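Side-chain contacts in TetR-family transcriptional regulator (Streptomyces coelicolor, PDB 2G7L), which probably binds DNA through an N-terminal helix-turn-helix and regulates transcription, perhaps in response to a small ligand as TetR relatives do: residues Val25-Ala30 with Gln47-Gly52; Asn62-His67 with Leu115-Ser120; Thr98-Val103 with Lys151-Ala156. All blocks are in the same frame, centred on the assembly; numbering follows the deposited sequence.

Interaction 1 of 3, residues Val25-Ala30 with Gln47-Gly52; sequences VDTAVA and QELDTG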
ATOM      1  N   VAL A  25      22.113  12.864   1.956  1.00 47.18           N
ATOM      2  CA  VAL A  25      21.498  11.537   2.154  1.00 46.90           C
ATOM      3  C   VAL A  25      22.380  10.610   2.938  1.00 47.63           C
ATOM      4  O   VAL A  25      21.889   9.828   3.769  1.00 47.76           O
ATOM      5  CB  VAL A  25      20.649  10.924   0.878  1.00 48.34           C
ATOM      6  CG1 VAL A  25      20.657  11.778  -0.364  1.00 45.50           C
ATOM      7  CG2 VAL A  25      20.866   9.438   0.614  1.00 46.65           C
ATOM      8  N   ASP A  26      23.704  10.741   2.758  1.00 48.87           N
ATOM      9  CA  ASP A  26      24.660   9.886   3.516  1.00 49.72           C
ATOM     10  C   ASP A  26      24.501  10.211   4.992  1.00 48.55           C
ATOM     11  O   ASP A  26      24.609   9.323   5.829  1.00 47.26           O
ATOM     12  CB  ASP A  26      26.158  10.054   3.053  1.00 50.09           C
ATOM     13  CG  ASP A  26      26.449   9.452   1.616  1.00 55.89           C
ATOM     14  OD1 ASP A  26      25.530   8.767   1.032  1.00 54.66           O
ATOM     15  OD2 ASP A  26      27.610   9.619   1.095  1.00 54.24           O
ATOM     16  N   THR A  27      24.270  11.496   5.291  1.00 48.90           N
ATOM     17  CA  THR A  27      24.008  11.984   6.661  1.00 49.08           C
ATOM     18  C   THR A  27      22.673  11.446   7.234  1.00 49.27           C
ATOM     19  O   THR A  27      22.622  10.957   8.380  1.00 48.72           O
ATOM     20  CB  THR A  27      23.996  13.541   6.688  1.00 49.86           C
ATOM     21  OG1 THR A  27      25.231  14.024   6.165  1.00 52.28           O
ATOM     22  CG2 THR A  27      23.877  14.072   8.091  1.00 50.00           C
ATOM     23  N   ALA A  28      21.598  11.544   6.428  1.00 48.79           N
ATOM     24  CA  ALA A  28      20.297  10.937   6.779  1.00 48.73           C
ATOM     25  C   ALA A  28      20.468   9.472   7.125  1.00 49.13           C
ATOM     26  O   ALA A  28      19.887   9.018   8.088  1.00 49.67           O
ATOM     27  CB  ALA A  28      19.292  11.095   5.645  1.00 48.70           C
ATOM     28  N   VAL A  29      21.265   8.740   6.339  1.00 49.88           N
ATOM     29  CA  VAL A  29      21.448   7.321   6.552  1.00 50.84           C
ATOM     30  C   VAL A  29      22.112   7.085   7.892  1.00 52.92           C
ATOM     31  O   VAL A  29      21.678   6.211   8.672  1.00 52.97           O
ATOM     32  CB  VAL A  29      22.296   6.659   5.430  1.00 52.20           C
ATOM     33  CG1 VAL A  29      22.661   5.191   5.814  1.00 52.19           C
ATOM     34  CG2 VAL A  29      21.538   6.639   4.070  1.00 48.84           C
ATOM     35  N   ALA A  30      23.205   7.825   8.145  1.00 52.79           N
ATOM     36  CA  ALA A  30      23.943   7.730   9.401  1.00 53.26           C
ATOM     37  C   ALA A  30      23.062   8.121  10.569  1.00 53.92           C
ATOM     38  O   ALA A  30      23.059   7.434  11.559  1.00 53.82           O
ATOM     39  CB  ALA A  30      25.259   8.645   9.352  1.00 52.59           C
ATOM     40  N   GLN A  47      20.463  20.998  11.010  1.00 68.32           N
ATOM     41  CA  GLN A  47      21.280  21.174  12.190  1.00 70.04           C
ATOM     42  C   GLN A  47      22.519  20.328  12.051  1.00 70.09           C
ATOM     43  O   GLN A  47      23.610  20.783  12.325  1.00 70.34           O
ATOM     44  CB  GLN A  47      20.501  20.751  13.433  1.00 70.78           C
ATOM     45  CG  GLN A  47      21.211  20.990  14.770  1.00 75.09           C
ATOM     46  CD  GLN A  47      21.090  19.792  15.719  1.00 79.74           C
ATOM     47  OE1 GLN A  47      22.080  19.074  15.953  1.00 81.63           O
ATOM     48  NE2 GLN A  47      19.868  19.549  16.250  1.00 79.23           N
ATOM     49  N   GLU A  48      22.364  19.088  11.616  1.00 70.45           N
ATOM     50  CA  GLU A  48      23.504  18.197  11.510  1.00 70.91           C
ATOM     51  C   GLU A  48      24.518  18.676  10.454  1.00 71.03           C
ATOM     52  O   GLU A  48      25.714  18.408  10.549  1.00 70.99           O
ATOM     53  CB  GLU A  48      23.029  16.777  11.222  1.00 71.03           C
ATOM     54  CG  GLU A  48      24.085  15.725  11.432  1.00 73.72           C
ATOM     55  CD  GLU A  48      24.427  15.489  12.905  1.00 76.97           C
ATOM     56  OE1 GLU A  48      23.788  16.072  13.812  1.00 76.64           O
ATOM     57  OE2 GLU A  48      25.347  14.678  13.151  1.00 79.63           O
ATOM     58  N   LEU A  49      24.051  19.415   9.460  1.00 71.75           N
ATOM     59  CA  LEU A  49      24.943  19.898   8.419  1.00 72.62           C
ATOM     60  C   LEU A  49      25.373  21.374   8.603  1.00 74.13           C
ATOM     61  O   LEU A  49      25.958  21.968   7.683  1.00 74.06           O
ATOM     62  CB  LEU A  49      24.301  19.681   7.048  1.00 71.45           C
ATOM     63  CG  LEU A  49      24.030  18.202   6.734  1.00 70.80           C
ATOM     64  CD1 LEU A  49      23.074  18.027   5.555  1.00 68.95           C
ATOM     65  CD2 LEU A  49      25.323  17.509   6.468  1.00 68.98           C
ATOM     66  N   ASP A  50      25.076  21.954   9.776  1.00 75.29           N
ATOM     67  CA  ASP A  50      25.370  23.373  10.074  1.00 76.40           C
ATOM     68  C   ASP A  50      24.834  24.315   8.982  1.00 75.93           C
ATOM     69  O   ASP A  50      25.545  25.189   8.521  1.00 76.48           O
ATOM     70  CB  ASP A  50      26.876  23.609  10.297  1.00 76.99           C
ATOM     71  CG  ASP A  50      27.511  22.622  11.338  1.00 81.97           C
ATOM     72  OD1 ASP A  50      28.704  22.243  11.145  1.00 86.99           O
ATOM     73  OD2 ASP A  50      26.847  22.224  12.340  1.00 84.46           O
ATOM     74  N   THR A  51      23.582  24.109   8.576  1.00 75.50           N
ATOM     75  CA  THR A  51      22.889  24.935   7.575  1.00 74.54           C
ATOM     76  C   THR A  51      21.364  25.005   7.922  1.00 73.92           C
ATOM     77  O   THR A  51      20.928  24.446   8.949  1.00 72.94           O
ATOM     78  CB  THR A  51      23.146  24.379   6.149  1.00 74.43           C
ATOM     79  OG1 THR A  51      22.579  25.253   5.167  1.00 76.54           O
ATOM     80  CG2 THR A  51      22.550  22.999   5.984  1.00 73.74           C
ATOM     81  N   GLY A  52      20.569  25.695   7.099  1.00 73.20           N
ATOM     82  CA  GLY A  52      19.118  25.777   7.328  1.00 73.29           C
ATOM     83  C   GLY A  52      18.303  24.854   6.416  1.00 73.57           C
ATOM     84  O   GLY A  52      18.784  24.473   5.330  1.00 74.43           O
TER
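T27 meets E48 and L49 through three side-chain atoms, and it supplies more than half of the 113 Å² buried between 25-30 and 47-52. The bond from its CA to CB heads toward 47-52, and CB lies 4.2 Å from CD2 of L49. From CB the side chain forks. The methyl CG2 stands anti to the backbone N (chi1, measured to OG1, is -56°), which sends it to the E48 side, where it rests 3.7 Å from the E48 methylene CG; the two side chains run at a slant to each other. The same methyl also touches CD2 of L49. The other branch, OG1, lies beside its own backbone N and faces the L49 methyl, with OG1 to CD2 at 3.5 Å. CD2 being a methyl, this is a van der Waals approach; the hydroxyl's hydrogen bond goes to W23 O, one turn earlier. Both segments fall in the TetR-family DNA-binding region, and the contact sets helix 21-35 against the C-terminal end of helix 42-48, the first helix of the helix-turn-helix. That end is closed by a Schellman motif: D50, with positive phi (51°), gives its N to Q47 O at 3.2 Å, while T51 N reaches A46 O. L49, the first residue to leave helical geometry, is buried, and its side chain also packs on L19, W23 and I24.

Interaction 2 of 3, residues Asn62-His67 with Leu115-Ser120; sequences NTAELH and LVARPS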
ATOM      1  N   ASN A  62      10.964  17.184   0.515  1.00 66.15           N
ATOM      2  CA  ASN A  62      10.126  16.928   1.671  1.00 64.67           C
ATOM      3  C   ASN A  62      10.540  15.667   2.409  1.00 63.93           C
ATOM      4  O   ASN A  62      11.430  14.951   1.981  1.00 64.11           O
ATOM      5  CB  ASN A  62       8.620  16.863   1.259  1.00 65.28           C
ATOM      6  CG  ASN A  62       8.344  15.886   0.092  1.00 64.42           C
ATOM      7  OD1 ASN A  62       8.690  14.716   0.160  1.00 64.84           O
ATOM      8  ND2 ASN A  62       7.705  16.379  -0.967  1.00 61.27           N
ATOM      9  N   THR A  63       9.863  15.380   3.503  1.00 62.55           N
ATOM     10  CA  THR A  63      10.112  14.183   4.297  1.00 61.81           C
ATOM     11  C   THR A  63      10.117  12.888   3.443  1.00 60.99           C
ATOM     12  O   THR A  63      11.053  12.057   3.538  1.00 61.89           O
ATOM     13  CB  THR A  63       9.022  14.083   5.391  1.00 62.36           C
ATOM     14  OG1 THR A  63       8.730  15.405   5.880  1.00 63.93           O
ATOM     15  CG2 THR A  63       9.400  13.132   6.546  1.00 60.22           C
ATOM     16  N   ALA A  64       9.080  12.712   2.619  1.00 58.34           N
ATOM     17  CA  ALA A  64       8.919  11.488   1.815  1.00 56.01           C
ATOM     18  C   ALA A  64      10.002  11.315   0.746  1.00 53.30           C
ATOM     19  O   ALA A  64      10.474  10.207   0.574  1.00 52.42           O
ATOM     20  CB  ALA A  64       7.475  11.367   1.219  1.00 56.20           C
ATOM     21  N   GLU A  65      10.414  12.407   0.085  1.00 51.72           N
ATOM     22  CA  GLU A  65      11.568  12.422  -0.817  1.00 51.76           C
ATOM     23  C   GLU A  65      12.844  12.046  -0.084  1.00 51.99           C
ATOM     24  O   GLU A  65      13.704  11.336  -0.621  1.00 51.58           O
ATOM     25  CB  GLU A  65      11.737  13.753  -1.555  1.00 50.84           C
ATOM     26  CG  GLU A  65      10.647  14.042  -2.668  1.00 54.75           C
ATOM     27  CD  GLU A  65      10.583  12.996  -3.815  1.00 59.08           C
ATOM     28  OE1 GLU A  65      11.582  12.256  -4.021  1.00 62.56           O
ATOM     29  OE2 GLU A  65       9.535  12.917  -4.526  1.00 61.85           O
ATOM     30  N   LEU A  66      12.930  12.481   1.167  1.00 51.72           N
ATOM     31  CA  LEU A  66      14.085  12.189   2.036  1.00 51.82           C
ATOM     32  C   LEU A  66      14.047  10.704   2.455  1.00 52.13           C
ATOM     33  O   LEU A  66      15.083  10.010   2.414  1.00 49.84           O
ATOM     34  CB  LEU A  66      14.062  13.099   3.289  1.00 51.13           C
ATOM     35  CG  LEU A  66      15.082  12.820   4.413  1.00 52.02           C
ATOM     36  CD1 LEU A  66      16.526  13.170   3.879  1.00 51.81           C
ATOM     37  CD2 LEU A  66      14.749  13.621   5.730  1.00 51.60           C
ATOM     38  N   HIS A  67      12.864  10.216   2.881  1.00 51.57           N
ATOM     39  CA  HIS A  67      12.763   8.758   3.189  1.00 51.95           C
ATOM     40  C   HIS A  67      13.037   7.944   1.942  1.00 49.05           C
ATOM     41  O   HIS A  67      13.717   6.939   2.019  1.00 49.41           O
ATOM     42  CB  HIS A  67      11.428   8.359   3.815  1.00 53.21           C
ATOM     43  CG  HIS A  67      11.215   8.911   5.190  1.00 58.48           C
ATOM     44  ND1 HIS A  67      10.016   8.790   5.861  1.00 62.89           N
ATOM     45  CD2 HIS A  67      12.034   9.612   6.009  1.00 59.84           C
ATOM     46  CE1 HIS A  67      10.111   9.387   7.040  1.00 62.95           C
ATOM     47  NE2 HIS A  67      11.321   9.903   7.146  1.00 61.08           N
ATOM     48  N   LEU A 115       5.020   4.515  -0.654  1.00 46.29           N
ATOM     49  CA  LEU A 115       3.703   4.724  -1.312  1.00 47.71           C
ATOM     50  C   LEU A 115       3.387   6.170  -1.554  1.00 48.46           C
ATOM     51  O   LEU A 115       2.718   6.493  -2.505  1.00 49.57           O
ATOM     52  CB  LEU A 115       2.548   4.021  -0.568  1.00 47.28           C
ATOM     53  CG  LEU A 115       2.748   2.516  -0.395  1.00 49.18           C
ATOM     54  CD1 LEU A 115       2.034   1.964   0.822  1.00 52.14           C
ATOM     55  CD2 LEU A 115       2.452   1.677  -1.643  1.00 43.95           C
ATOM     56  N   VAL A 116       3.879   7.068  -0.710  1.00 50.36           N
ATOM     57  CA  VAL A 116       3.706   8.493  -0.956  1.00 50.54           C
ATOM     58  C   VAL A 116       4.671   9.002  -2.040  1.00 51.18           C
ATOM     59  O   VAL A 116       4.269   9.699  -2.990  1.00 51.70           O
ATOM     60  CB  VAL A 116       3.919   9.287   0.344  1.00 52.25           C
ATOM     61  CG1 VAL A 116       3.590  10.762   0.125  1.00 51.55           C
ATOM     62  CG2 VAL A 116       3.070   8.717   1.436  1.00 49.74           C
ATOM     63  N   ALA A 117       5.963   8.655  -1.917  1.00 50.22           N
ATOM     64  CA  ALA A 117       6.937   9.002  -2.997  1.00 48.35           C
ATOM     65  C   ALA A 117       7.902   7.854  -3.163  1.00 46.90           C
ATOM     66  O   ALA A 117       8.524   7.438  -2.209  1.00 44.60           O
ATOM     67  CB  ALA A 117       7.664  10.323  -2.719  1.00 47.72           C
ATOM     68  N   ARG A 118       7.935   7.281  -4.378  1.00 47.17           N
ATOM     69  CA  ARG A 118       8.813   6.173  -4.659  1.00 47.11           C
ATOM     70  C   ARG A 118      10.244   6.698  -4.766  1.00 46.47           C
ATOM     71  O   ARG A 118      10.438   7.812  -5.259  1.00 44.10           O
ATOM     72  CB  ARG A 118       8.452   5.514  -6.002  1.00 47.22           C
ATOM     73  CG  ARG A 118       7.266   4.567  -5.927  1.00 49.27           C
ATOM     74  CD  ARG A 118       7.051   3.910  -7.238  1.00 51.63           C
ATOM     75  NE  ARG A 118       6.557   4.847  -8.203  1.00 63.73           N
ATOM     76  CZ  ARG A 118       6.416   4.583  -9.504  1.00 68.46           C
ATOM     77  NH1 ARG A 118       6.757   3.390  -9.989  1.00 68.83           N
ATOM     78  NH2 ARG A 118       5.960   5.534 -10.316  1.00 70.91           N
ATOM     79  N   PRO A 119      11.236   5.847  -4.414  1.00 46.96           N
ATOM     80  CA  PRO A 119      12.620   6.155  -4.712  1.00 47.78           C
ATOM     81  C   PRO A 119      12.834   6.494  -6.188  1.00 48.90           C
ATOM     82  O   PRO A 119      12.014   6.135  -7.066  1.00 48.30           O
ATOM     83  CB  PRO A 119      13.351   4.867  -4.340  1.00 47.58           C
ATOM     84  CG  PRO A 119      12.536   4.321  -3.238  1.00 48.70           C
ATOM     85  CD  PRO A 119      11.123   4.548  -3.737  1.00 47.89           C
ATOM     86  N   SER A 120      13.933   7.205  -6.449  1.00 48.68           N
ATOM     87  CA  SER A 120      14.267   7.620  -7.783  1.00 49.32           C
ATOM     88  C   SER A 120      15.792   7.596  -7.984  1.00 50.33           C
ATOM     89  O   SER A 120      16.288   8.170  -8.927  1.00 52.55           O
ATOM     90  CB  SER A 120      13.712   9.016  -8.054  1.00 49.72           C
ATOM     91  OG  SER A 120      14.300   9.980  -7.180  1.00 51.10           O
TER
HETATM   92  O   HOH W   1       9.445   7.662   0.422  1.00 48.86           O
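Two torsions bend the E65 side chain toward A117: chi1 of -71° sets CG beside the backbone N, and chi2 of -60° folds the chain again, bringing the carboxylate near a residue that its CB does not face. OE2 does the touching, 3.7 Å from the A117 methyl CB, a van der Waals contact between a carboxylate oxygen and a methyl. In V116 the branch CG1, anti to the backbone N, is the one that reaches across, lying 4.1 Å from CB of A64. The A64 methyl is thus shared by two neighbours, because CB of A117 is also 4.1 Å from A64 CB. The backbones come nearest here, with the CA atoms of A64 and A117 5.8 Å apart. A single water donates to A64 O at 2.7 Å and to A117 O at 2.8 Å, so the two carbonyl oxygens are tied through solvent beside the A64-A117 methyl contact. At the start of helix 63-74, N62 OD1 accepts from E65 N at 2.9 Å in a nearly straight bond (167° at the hydrogen), the donor somewhat out of the carbonyl plane. Nearby, H67 ND1 bonds to S113 OG, a second tie to helix 108-116. The contact joins an N-capped helix of the DNA-binding region to residues at and just after the last turn of helix 108-116, an interface between DNA-binding and C-terminal regions characteristic of the TetR fold.

Interaction 3 of 3, residues Thr98-Val103 with Lys151-Ala156; sequences TSYTLV and KLLQDA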
ATOM      1  N   THR A  98      11.551 -10.727  -3.290  1.00 49.75           N
ATOM      2  CA  THR A  98      11.723 -11.101  -1.888  1.00 51.41           C
ATOM      3  C   THR A  98      12.778 -10.269  -1.159  1.00 52.62           C
ATOM      4  O   THR A  98      12.531  -9.784  -0.040  1.00 55.56           O
ATOM      5  CB  THR A  98      12.010 -12.633  -1.776  1.00 51.48           C
ATOM      6  OG1 THR A  98      10.899 -13.309  -2.338  1.00 49.70           O
ATOM      7  CG2 THR A  98      12.179 -13.113  -0.352  1.00 51.19           C
ATOM      8  N   SER A  99      13.945 -10.086  -1.762  1.00 53.31           N
ATOM      9  CA  SER A  99      14.956  -9.297  -1.090  1.00 52.88           C
ATOM     10  C   SER A  99      14.573  -7.849  -1.043  1.00 52.20           C
ATOM     11  O   SER A  99      14.801  -7.242  -0.018  1.00 53.64           O
ATOM     12  CB  SER A  99      16.394  -9.561  -1.598  1.00 54.35           C
ATOM     13  OG  SER A  99      16.521  -9.486  -2.996  1.00 55.94           O
ATOM     14  N   TYR A 100      13.937  -7.294  -2.078  1.00 51.33           N
ATOM     15  CA  TYR A 100      13.317  -5.971  -1.927  1.00 51.05           C
ATOM     16  C   TYR A 100      12.407  -5.937  -0.719  1.00 51.95           C
ATOM     17  O   TYR A 100      12.561  -5.083   0.170  1.00 52.43           O
ATOM     18  CB  TYR A 100      12.563  -5.596  -3.178  1.00 51.63           C
ATOM     19  CG  TYR A 100      11.730  -4.337  -3.094  1.00 52.39           C
ATOM     20  CD1 TYR A 100      12.333  -3.078  -3.171  1.00 51.99           C
ATOM     21  CD2 TYR A 100      10.310  -4.390  -3.017  1.00 52.30           C
ATOM     22  CE1 TYR A 100      11.588  -1.900  -3.137  1.00 49.18           C
ATOM     23  CE2 TYR A 100       9.553  -3.204  -3.012  1.00 49.07           C
ATOM     24  CZ  TYR A 100      10.202  -1.968  -3.061  1.00 51.54           C
ATOM     25  OH  TYR A 100       9.505  -0.788  -3.051  1.00 51.76           O
ATOM     26  N   THR A 101      11.491  -6.905  -0.631  1.00 52.92           N
ATOM     27  CA  THR A 101      10.526  -6.989   0.468  1.00 53.59           C
ATOM     28  C   THR A 101      11.191  -7.098   1.855  1.00 53.58           C
ATOM     29  O   THR A 101      10.742  -6.476   2.805  1.00 52.81           O
ATOM     30  CB  THR A 101       9.523  -8.178   0.259  1.00 53.71           C
ATOM     31  OG1 THR A 101       8.813  -7.977  -0.965  1.00 53.39           O
ATOM     32  CG2 THR A 101       8.499  -8.220   1.368  1.00 56.20           C
ATOM     33  N   LEU A 102      12.244  -7.902   1.949  1.00 54.68           N
ATOM     34  CA  LEU A 102      12.983  -8.059   3.200  1.00 54.79           C
ATOM     35  C   LEU A 102      13.661  -6.754   3.631  1.00 53.52           C
ATOM     36  O   LEU A 102      13.713  -6.477   4.804  1.00 52.79           O
ATOM     37  CB  LEU A 102      14.027  -9.176   3.056  1.00 56.19           C
ATOM     38  CG  LEU A 102      13.393 -10.578   3.095  1.00 58.89           C
ATOM     39  CD1 LEU A 102      14.335 -11.595   2.483  1.00 61.30           C
ATOM     40  CD2 LEU A 102      12.930 -10.998   4.496  1.00 59.07           C
ATOM     41  N   VAL A 103      14.138  -5.935   2.702  1.00 52.42           N
ATOM     42  CA  VAL A 103      14.573  -4.598   3.160  1.00 53.69           C
ATOM     43  C   VAL A 103      13.428  -3.735   3.663  1.00 52.63           C
ATOM     44  O   VAL A 103      13.550  -3.110   4.682  1.00 54.10           O
ATOM     45  CB  VAL A 103      15.681  -3.850   2.288  1.00 53.69           C
ATOM     46  CG1 VAL A 103      16.032  -4.534   0.982  1.00 54.58           C
ATOM     47  CG2 VAL A 103      15.503  -2.310   2.180  1.00 54.62           C
ATOM     48  N   LYS A 151       2.996  -2.914 -10.363  1.00 44.47           N
ATOM     49  CA  LYS A 151       2.108  -3.698  -9.498  1.00 43.52           C
ATOM     50  C   LYS A 151       2.832  -4.645  -8.607  1.00 42.46           C
ATOM     51  O   LYS A 151       2.479  -4.760  -7.446  1.00 40.91           O
ATOM     52  CB  LYS A 151       1.058  -4.482 -10.335  1.00 45.84           C
ATOM     53  CG  LYS A 151      -0.119  -3.566 -10.688  1.00 50.59           C
ATOM     54  CD  LYS A 151      -0.182  -3.071 -12.137  1.00 57.75           C
ATOM     55  CE  LYS A 151      -0.734  -1.530 -12.334  1.00 56.60           C
ATOM     56  NZ  LYS A 151       0.487  -0.686 -12.818  1.00 43.96           N
ATOM     57  N   LEU A 152       3.835  -5.371  -9.127  1.00 41.93           N
ATOM     58  CA  LEU A 152       4.677  -6.243  -8.245  1.00 41.60           C
ATOM     59  C   LEU A 152       5.437  -5.451  -7.156  1.00 43.05           C
ATOM     60  O   LEU A 152       5.602  -5.888  -6.014  1.00 42.31           O
ATOM     61  CB  LEU A 152       5.666  -7.022  -9.101  1.00 42.04           C
ATOM     62  CG  LEU A 152       5.165  -8.158  -9.982  1.00 43.45           C
ATOM     63  CD1 LEU A 152       6.183  -8.438 -11.071  1.00 45.20           C
ATOM     64  CD2 LEU A 152       4.750  -9.414  -9.078  1.00 43.02           C
ATOM     65  N   LEU A 153       5.880  -4.247  -7.498  1.00 43.61           N
ATOM     66  CA  LEU A 153       6.599  -3.434  -6.506  1.00 44.29           C
ATOM     67  C   LEU A 153       5.622  -2.856  -5.475  1.00 43.37           C
ATOM     68  O   LEU A 153       5.886  -2.904  -4.257  1.00 43.09           O
ATOM     69  CB  LEU A 153       7.423  -2.308  -7.209  1.00 43.26           C
ATOM     70  CG  LEU A 153       8.724  -2.810  -7.916  1.00 44.89           C
ATOM     71  CD1 LEU A 153       9.400  -1.754  -8.790  1.00 43.95           C
ATOM     72  CD2 LEU A 153       9.662  -3.391  -6.916  1.00 41.44           C
ATOM     73  N   GLN A 154       4.533  -2.272  -5.976  1.00 42.70           N
ATOM     74  CA  GLN A 154       3.516  -1.701  -5.090  1.00 43.58           C
ATOM     75  C   GLN A 154       2.963  -2.730  -4.110  1.00 45.09           C
ATOM     76  O   GLN A 154       2.674  -2.419  -2.994  1.00 46.36           O
ATOM     77  CB  GLN A 154       2.363  -1.114  -5.869  1.00 42.93           C
ATOM     78  CG  GLN A 154       1.458  -0.243  -4.935  1.00 45.97           C
ATOM     79  CD  GLN A 154       0.169   0.019  -5.574  1.00 48.03           C
ATOM     80  OE1 GLN A 154      -0.017   1.037  -6.205  1.00 54.65           O
ATOM     81  NE2 GLN A 154      -0.732  -0.950  -5.492  1.00 51.83           N
ATOM     82  N   ASP A 155       2.817  -3.959  -4.556  1.00 47.89           N
ATOM     83  CA  ASP A 155       2.268  -5.053  -3.749  1.00 49.60           C
ATOM     84  C   ASP A 155       3.211  -5.408  -2.595  1.00 49.00           C
ATOM     85  O   ASP A 155       2.755  -5.583  -1.447  1.00 50.17           O
ATOM     86  CB  ASP A 155       2.023  -6.255  -4.668  1.00 50.91           C
ATOM     87  CG  ASP A 155       1.647  -7.544  -3.896  1.00 57.01           C
ATOM     88  OD1 ASP A 155       0.587  -7.532  -3.181  1.00 62.10           O
ATOM     89  OD2 ASP A 155       2.407  -8.547  -4.023  1.00 60.53           O
ATOM     90  N   ALA A 156       4.516  -5.525  -2.863  1.00 46.94           N
ATOM     91  CA  ALA A 156       5.459  -5.828  -1.785  1.00 45.84           C
ATOM     92  C   ALA A 156       5.507  -4.674  -0.796  1.00 44.70           C
ATOM     93  O   ALA A 156       5.488  -4.861   0.420  1.00 43.27           O
ATOM     94  CB  ALA A 156       6.893  -6.123  -2.356  1.00 45.84           C
TER
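Helices 89-106 and 142-161 pack side by side within the all-helical C-terminal region of the TetR fold, and Y100 has the largest buried share of their contact, 62 of the 189 Å². The local axes run at 33° to each other and approach to 10.1 Å. A chi1 of 172° swings the Y100 ring out toward helix 142-161, where it meets two side chains in different ways. L153 comes over one face in a CH-pi contact: its CD2 lies 4.0 Å from the Y100 ring centroid and 16° off the normal, displaced toward the CE2 side. A156 approaches from the edge, its CB in the ring plane and 3.9 Å from CD2 of Y100. All four touching residues are buried, consistent with the core of a C-terminal region that, in TetR relatives, binds ligand and mediates dimerisation. The phenol OH of Y100 bonds to T157 OG1, and L153 O is also bonded to that hydroxyl, so one threonine serves both sides of the contact. With alanine in place of Y100, the L153 methyl is likely to lose the ring face it rests on and the T157 hydroxyl its phenol partner. T101 lies alongside, its CA 5.7 Å from CA of A156, the nearest backbone approach of the two segments. OG1 of T101 is modelled 3.0 Å from A156 CB, a doubtfully short distance, while its hydrogen bond goes to L97 O.

The three contacts lead from the DNA-binding region into the C-terminal region. Interaction 1 lies wholly in the former and interaction 3 wholly in the latter, their centres about 28 Å apart and their nearest atoms about 11 Å apart. Interaction 2 connects them: its centre is about 17 Å from that of interaction 1 and about 16 Å from that of interaction 3, and it touches both. A28 CB packs on L66 CD1 at 3.9 Å, and L115 CD2 on Q154 CG at 3.9 Å. Interactions 2 and 3 also reach the second subunit. Interaction 2 thus lies at the junction through which TetR relatives couple the two regions; the packing alone does not establish such coupling here.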